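Local coordinates for protein Cel44C (Paenibacillus polymyxa, PDB 2YIH) that hydrolyses internal beta-1,4-glucosidic bonds of xyloglucan and probably other beta-1,4-glucans, as the family 44 catalytic part of a longer multidomain enzyme, at residues 199-211 against 241-253. The protein carries 8 engineered substitutions. Residues are numbered along the deposited sequence; the frame is centred on the assembly and turned at random. Where two conformers were deposited one is given.
Sequences HPEKVGAKELVDR and DLQTAPDWDSVKG. Engineered in segment 199-211: Pro200 (natural residue Gly). With XYS (alpha-D-xylopyranose), chain B; BGC (beta-D-glucopyranose), chain C.
Leu242 packs against the start of helix 205-222: its CG stands anti to the backbone N (chi1 -162°), which carries CD2 to 3.6 Å from Gly204 O and close over Ala205 CA. The same methyl meets Val203 CG1, the two side chains crossing at about a right angle, while Leu242 CD1 lies 3.9 Å from Leu208 CD2. A water donates to both Leu242 O and Val203 O, bridging the backbones. Gln243 works in two directions. Its carbonyl O accepts a hydrogen bond of 2.7 Å from Lys202 NZ, in the carbonyl plane, the lysine curling round through bends at chi3 and chi4; its amide NE2 donates to O3 of a glucose and O4 of a xylose of the bound xyloglucan, with OE1 hydrogen-bonded to Tyr234 OH. This segment thus helps line the glycan-binding cleft, at the C-terminal ends of the strands as usual in TIM barrels. Ala245 CB rests 3.6 Å from Val203 O, and the Pro246 ring edges past Lys202 CB. Gly204 is the N-cap residue, and chi1 of Asp247 (63°) turns its carboxylate toward the helix's first two amides. Both oxygens use syn lone pairs, OD1 for Ala205 N at 2.8 Å and OD2 for Lys206 N at 3.0 Å (N-H...O 169°, nearly straight). A second water links OD2 to Glu207 N, and the negative charge probably suits the helix dipole. Val251 CG2 closes on Ala205 CB at 4.0 Å. The contact joins the connection after strand 181-184, as it enters helix 205-222, to that after strand 227-233, which carries helix 248-251; Tyr261 and Phe258 of helix 258-273 pack alongside, Trp191 of helix 191-194 against Val203, with Leu233 of strand 227-233 touching Leu242.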
loop_
_atom_site.group_PDB
_atom_site.type_symbol
_atom_site.label_atom_id
_atom_site.label_comp_id
_atom_site.label_asym_id
_atom_site.label_seq_id
_atom_site.Cartn_x
_atom_site.Cartn_y
_atom_site.Cartn_z
ATOM N N HIS A 199 2.969 10.594 -22.405
ATOM C CA HIS A 199 1.894 9.798 -23.039
ATOM C C HIS A 199 0.608 10.630 -23.062
ATOM O O HIS A 199 -0.291 10.435 -22.243
ATOM C CB HIS A 199 1.774 8.474 -22.233
ATOM C CG HIS A 199 0.820 7.466 -22.813
ATOM N ND1 HIS A 199 -0.523 7.729 -22.991
ATOM C CD2 HIS A 199 1.018 6.198 -23.258
ATOM C CE1 HIS A 199 -1.113 6.668 -23.519
ATOM N NE2 HIS A 199 -0.201 5.722 -23.686
ATOM N N PRO A 200 0.517 11.597 -24.006
ATOM C CA PRO A 200 -0.584 12.595 -24.014
ATOM C C PRO A 200 -1.986 11.988 -24.268
ATOM O O PRO A 200 -2.991 12.537 -23.787
ATOM C CB PRO A 200 -0.210 13.546 -25.175
ATOM C CG PRO A 200 0.865 12.839 -25.952
ATOM C CD PRO A 200 1.576 11.906 -24.977
ATOM N N GLU A 201 -2.050 10.841 -24.953
ATOM C CA GLU A 201 -3.352 10.220 -25.247
ATOM C C GLU A 201 -3.810 9.386 -24.052
ATOM O O GLU A 201 -2.966 8.843 -23.307
ATOM C CB GLU A 201 -3.276 9.351 -26.524
ATOM C CG GLU A 201 -3.023 10.170 -27.800
ATOM C CD GLU A 201 -3.085 9.333 -29.085
ATOM O OE1 GLU A 201 -3.993 8.482 -29.207
ATOM O OE2 GLU A 201 -2.251 9.573 -29.980
ATOM N N LYS A 202 -5.121 9.313 -23.838
ATOM C CA LYS A 202 -5.640 8.433 -22.781
ATOM C C LYS A 202 -5.245 6.990 -23.098
ATOM O O LYS A 202 -5.400 6.523 -24.233
ATOM C CB LYS A 202 -7.155 8.521 -22.664
ATOM C CG LYS A 202 -7.642 9.867 -22.111
ATOM C CD LYS A 202 -9.173 9.989 -22.179
ATOM C CE LYS A 202 -9.867 9.012 -21.200
ATOM N NZ LYS A 202 -9.365 9.170 -19.780
ATOM N N VAL A 203 -4.681 6.294 -22.115
ATOM C CA VAL A 203 -4.307 4.882 -22.302
ATOM C C VAL A 203 -5.526 4.020 -22.702
ATOM O O VAL A 203 -6.650 4.193 -22.174
ATOM C CB VAL A 203 -3.612 4.316 -20.997
ATOM C CG1 VAL A 203 -4.674 4.110 -19.896
ATOM C CG2 VAL A 203 -2.895 2.978 -21.294
ATOM N N GLY A 204 -5.301 3.089 -23.634
ATOM C CA GLY A 204 -6.351 2.100 -23.984
ATOM C C GLY A 204 -6.342 0.898 -23.061
ATOM O O GLY A 204 -5.319 0.619 -22.403
ATOM N N ALA A 205 -7.482 0.214 -22.949
ATOM C CA ALA A 205 -7.533 -1.035 -22.168
ATOM C C ALA A 205 -6.673 -2.109 -22.808
ATOM O O ALA A 205 -5.860 -2.741 -22.124
ATOM C CB ALA A 205 -8.952 -1.518 -21.989
ATOM N N LYS A 206 -6.803 -2.300 -24.125
ATOM C CA LYS A 206 -5.959 -3.281 -24.809
ATOM C C LYS A 206 -4.506 -2.833 -24.804
ATOM O O LYS A 206 -3.605 -3.648 -24.563
ATOM C CB LYS A 206 -6.450 -3.536 -26.243
ATOM C CG LYS A 206 -5.622 -4.601 -26.985
ATOM C CD LYS A 206 -5.971 -4.597 -28.470
ATOM C CE LYS A 206 -5.381 -5.815 -29.190
ATOM N NZ LYS A 206 -3.907 -5.738 -29.312
ATOM N N GLU A 207 -4.277 -1.536 -25.039
ATOM C CA GLU A 207 -2.911 -0.986 -24.948
ATOM C C GLU A 207 -2.245 -1.358 -23.615
ATOM O O GLU A 207 -1.081 -1.753 -23.578
ATOM C CB GLU A 207 -2.923 0.545 -25.081
ATOM C CG GLU A 207 -1.527 1.139 -24.904
ATOM C CD GLU A 207 -1.533 2.656 -24.791
ATOM O OE1 GLU A 207 -2.623 3.266 -24.869
ATOM O OE2 GLU A 207 -0.442 3.234 -24.601
ATOM N N LEU A 208 -2.965 -1.112 -22.529
ATOM C CA LEU A 208 -2.417 -1.363 -21.190
ATOM C C LEU A 208 -2.040 -2.838 -21.037
ATOM O O LEU A 208 -0.949 -3.157 -20.559
ATOM C CB LEU A 208 -3.401 -0.930 -20.124
ATOM C CG LEU A 208 -2.863 -1.110 -18.697
ATOM C CD1 LEU A 208 -1.488 -0.441 -18.517
ATOM C CD2 LEU A 208 -3.888 -0.578 -17.704
ATOM N N VAL A 209 -2.935 -3.734 -21.446
ATOM C CA VAL A 209 -2.616 -5.167 -21.374
ATOM C C VAL A 209 -1.390 -5.515 -22.222
ATOM O O VAL A 209 -0.497 -6.224 -21.771
ATOM C CB VAL A 209 -3.823 -6.045 -21.769
ATOM C CG1 VAL A 209 -3.375 -7.526 -22.005
ATOM C CG2 VAL A 209 -4.884 -5.965 -20.685
ATOM N N ASP A 210 -1.341 -5.021 -23.453
ATOM C CA ASP A 210 -0.197 -5.292 -24.318
ATOM C C ASP A 210 1.131 -4.781 -23.736
ATOM O O ASP A 210 2.135 -5.485 -23.763
ATOM C CB ASP A 210 -0.421 -4.710 -25.729
ATOM C CG ASP A 210 -1.498 -5.464 -26.523
ATOM O OD1 ASP A 210 -1.877 -6.602 -26.158
ATOM O OD2 ASP A 210 -1.969 -4.881 -27.521
ATOM N N ARG A 211 1.129 -3.544 -23.212
ATOM C CA ARG A 211 2.347 -2.989 -22.615
ATOM C C ARG A 211 2.773 -3.823 -21.412
ATOM O O ARG A 211 3.961 -4.065 -21.210
ATOM C CB ARG A 211 2.093 -1.547 -22.163
ATOM C CG ARG A 211 2.114 -0.555 -23.318
ATOM C CD ARG A 211 1.907 0.864 -22.799
ATOM N NE ARG A 211 1.824 1.831 -23.902
ATOM C CZ ARG A 211 2.888 2.349 -24.515
ATOM N NH1 ARG A 211 4.115 1.984 -24.150
ATOM N NH2 ARG A 211 2.731 3.187 -25.541
ATOM N N ASP A 241 -13.601 1.506 -15.454
ATOM C CA ASP A 241 -13.493 1.443 -16.920
ATOM C C ASP A 241 -12.214 2.113 -17.403
ATOM O O ASP A 241 -12.130 2.663 -18.532
ATOM C CB ASP A 241 -14.759 2.051 -17.585
ATOM C CG ASP A 241 -14.941 3.546 -17.293
ATOM O OD1 ASP A 241 -14.135 4.177 -16.562
ATOM O OD2 ASP A 241 -15.942 4.109 -17.793
ATOM N N LEU A 242 -11.182 2.013 -16.566
ATOM C CA LEU A 242 -9.906 2.599 -16.901
ATOM C C LEU A 242 -10.042 4.093 -17.290
ATOM O O LEU A 242 -9.457 4.560 -18.252
ATOM C CB LEU A 242 -9.167 1.756 -17.974
ATOM C CG LEU A 242 -7.656 2.039 -18.082
ATOM C CD1 LEU A 242 -6.909 1.638 -16.786
ATOM C CD2 LEU A 242 -7.071 1.264 -19.272
ATOM N N GLN A 243 -10.792 4.820 -16.476
ATOM C CA GLN A 243 -11.060 6.251 -16.664
ATOM C C GLN A 243 -11.641 6.509 -18.054
ATOM O O GLN A 243 -11.154 7.346 -18.796
ATOM C CB GLN A 243 -9.797 7.105 -16.390
ATOM C CG GLN A 243 -10.110 8.578 -16.147
ATOM C CD GLN A 243 -10.723 8.844 -14.787
ATOM O OE1 GLN A 243 -10.811 7.951 -13.907
ATOM N NE2 GLN A 243 -11.190 10.086 -14.602
ATOM N N THR A 244 -12.684 5.758 -18.386
ATOM C CA THR A 244 -13.354 5.899 -19.709
ATOM C C THR A 244 -12.333 5.726 -20.838
ATOM O O THR A 244 -12.215 6.577 -21.743
ATOM C CB THR A 244 -14.079 7.280 -19.863
ATOM O OG1 THR A 244 -14.714 7.634 -18.634
ATOM C CG2 THR A 244 -15.148 7.209 -20.972
ATOM N N ALA A 245 -11.591 4.612 -20.812
ATOM C CA ALA A 245 -10.621 4.307 -21.862
ATOM C C ALA A 245 -11.331 4.351 -23.224
ATOM O O ALA A 245 -12.483 3.902 -23.338
ATOM C CB ALA A 245 -9.995 2.932 -21.638
ATOM N N PRO A 246 -10.657 4.883 -24.243
ATOM C CA PRO A 246 -11.327 5.044 -25.551
ATOM C C PRO A 246 -11.849 3.752 -26.170
ATOM O O PRO A 246 -12.860 3.790 -26.889
ATOM C CB PRO A 246 -10.243 5.669 -26.441
ATOM C CG PRO A 246 -8.949 5.580 -25.646
ATOM C CD PRO A 246 -9.372 5.601 -24.209
ATOM N N ASP A 247 -11.192 2.628 -25.896
ATOM C CA ASP A 247 -11.637 1.330 -26.372
ATOM C C ASP A 247 -12.526 0.522 -25.429
ATOM O O ASP A 247 -12.851 -0.627 -25.728
ATOM C CB ASP A 247 -10.452 0.493 -26.886
ATOM C CG ASP A 247 -9.442 0.173 -25.792
ATOM O OD1 ASP A 247 -9.536 0.794 -24.696
ATOM O OD2 ASP A 247 -8.626 -0.750 -26.008
ATOM N N TRP A 248 -12.937 1.098 -24.300
ATOM C CA TRP A 248 -13.656 0.308 -23.292
ATOM C C TRP A 248 -14.944 -0.324 -23.858
ATOM O O TRP A 248 -15.206 -1.511 -23.639
ATOM C CB TRP A 248 -14.013 1.142 -22.039
ATOM C CG TRP A 248 -14.774 0.317 -21.000
ATOM C CD1 TRP A 248 -16.015 0.574 -20.493
ATOM C CD2 TRP A 248 -14.319 -0.883 -20.354
ATOM N NE1 TRP A 248 -16.373 -0.406 -19.589
ATOM C CE2 TRP A 248 -15.336 -1.292 -19.464
ATOM C CE3 TRP A 248 -13.144 -1.642 -20.437
ATOM C CZ2 TRP A 248 -15.240 -2.464 -18.691
ATOM C CZ3 TRP A 248 -13.041 -2.808 -19.670
ATOM C CH2 TRP A 248 -14.093 -3.210 -18.818
ATOM N N ASP A 249 -15.749 0.464 -24.565
ATOM C CA ASP A 249 -17.006 -0.085 -25.112
ATOM C C ASP A 249 -16.761 -1.271 -26.038
ATOM O O ASP A 249 -17.534 -2.242 -26.026
ATOM C CB ASP A 249 -17.817 1.007 -25.820
ATOM C CG ASP A 249 -18.555 1.887 -24.846
ATOM O OD1 ASP A 249 -18.660 1.507 -23.662
ATOM O OD2 ASP A 249 -18.960 2.999 -25.241
ATOM N N SER A 250 -15.660 -1.216 -26.784
ATOM C CA SER A 250 -15.311 -2.284 -27.715
ATOM C C SER A 250 -14.812 -3.571 -27.051
ATOM O O SER A 250 -14.898 -4.658 -27.647
ATOM C CB SER A 250 -14.309 -1.789 -28.766
ATOM O OG SER A 250 -12.972 -1.830 -28.294
ATOM N N VAL A 251 -14.246 -3.464 -25.850
ATOM C CA VAL A 251 -13.660 -4.648 -25.209
ATOM C C VAL A 251 -14.412 -5.144 -23.973
ATOM O O VAL A 251 -14.146 -6.256 -23.500
ATOM C CB VAL A 251 -12.155 -4.439 -24.834
ATOM C CG1 VAL A 251 -11.327 -4.032 -26.074
ATOM C CG2 VAL A 251 -12.038 -3.411 -23.713
ATOM N N LYS A 252 -15.364 -4.366 -23.463
ATOM C CA LYS A 252 -15.947 -4.671 -22.160
ATOM C C LYS A 252 -16.735 -5.984 -22.161
ATOM O O LYS A 252 -16.903 -6.612 -21.118
ATOM C CB LYS A 252 -16.835 -3.542 -21.675
ATOM C CG LYS A 252 -18.071 -3.300 -22.520
ATOM C CD LYS A 252 -18.745 -2.019 -22.094
ATOM C CE LYS A 252 -19.981 -1.761 -22.947
ATOM N NZ LYS A 252 -20.533 -0.425 -22.633
ATOM N N GLY A 253 -17.233 -6.378 -23.332
ATOM C CA GLY A 253 -18.027 -7.618 -23.430
ATOM C C GLY A 253 -18.993 -7.743 -22.271
ATOM O O GLY A 253 -19.777 -6.838 -22.025
HETATM C C1 XYS B . -7.830 13.804 -13.290
HETATM C C2 XYS B . -8.710 14.754 -14.089
HETATM C C3 XYS B . -9.737 13.921 -14.838
HETATM C C4 XYS B . -8.994 13.006 -15.795
HETATM C C5 XYS B . -7.937 12.168 -15.071
HETATM O O2 XYS B . -9.365 15.682 -13.223
HETATM O O3 XYS B . -10.565 14.774 -15.629
HETATM O O4 XYS B . -9.972 12.196 -16.465
HETATM O O5 XYS B . -7.105 12.971 -14.200
HETATM C C2 BGC C . -14.051 11.269 -12.029
HETATM C C3 BGC C . -12.791 11.063 -11.210
HETATM C C4 BGC C . -12.843 11.960 -9.970
HETATM C C5 BGC C . -14.174 11.875 -9.240
HETATM C C6 BGC C . -14.267 12.938 -8.145
HETATM C C1 BGC C . -15.282 11.047 -11.155
HETATM O O2 BGC C . -14.023 10.382 -13.135
HETATM O O3 BGC C . -11.636 11.441 -11.962
HETATM O O4 BGC C . -11.846 11.520 -9.071
HETATM O O5 BGC C . -15.253 12.052 -10.148
HETATM O O6 BGC C . -14.031 14.215 -8.756
HETATM O O HOH W 1 -7.900 5.739 -20.361
HETATM O O HOH W 2 -6.095 0.136 -26.682
#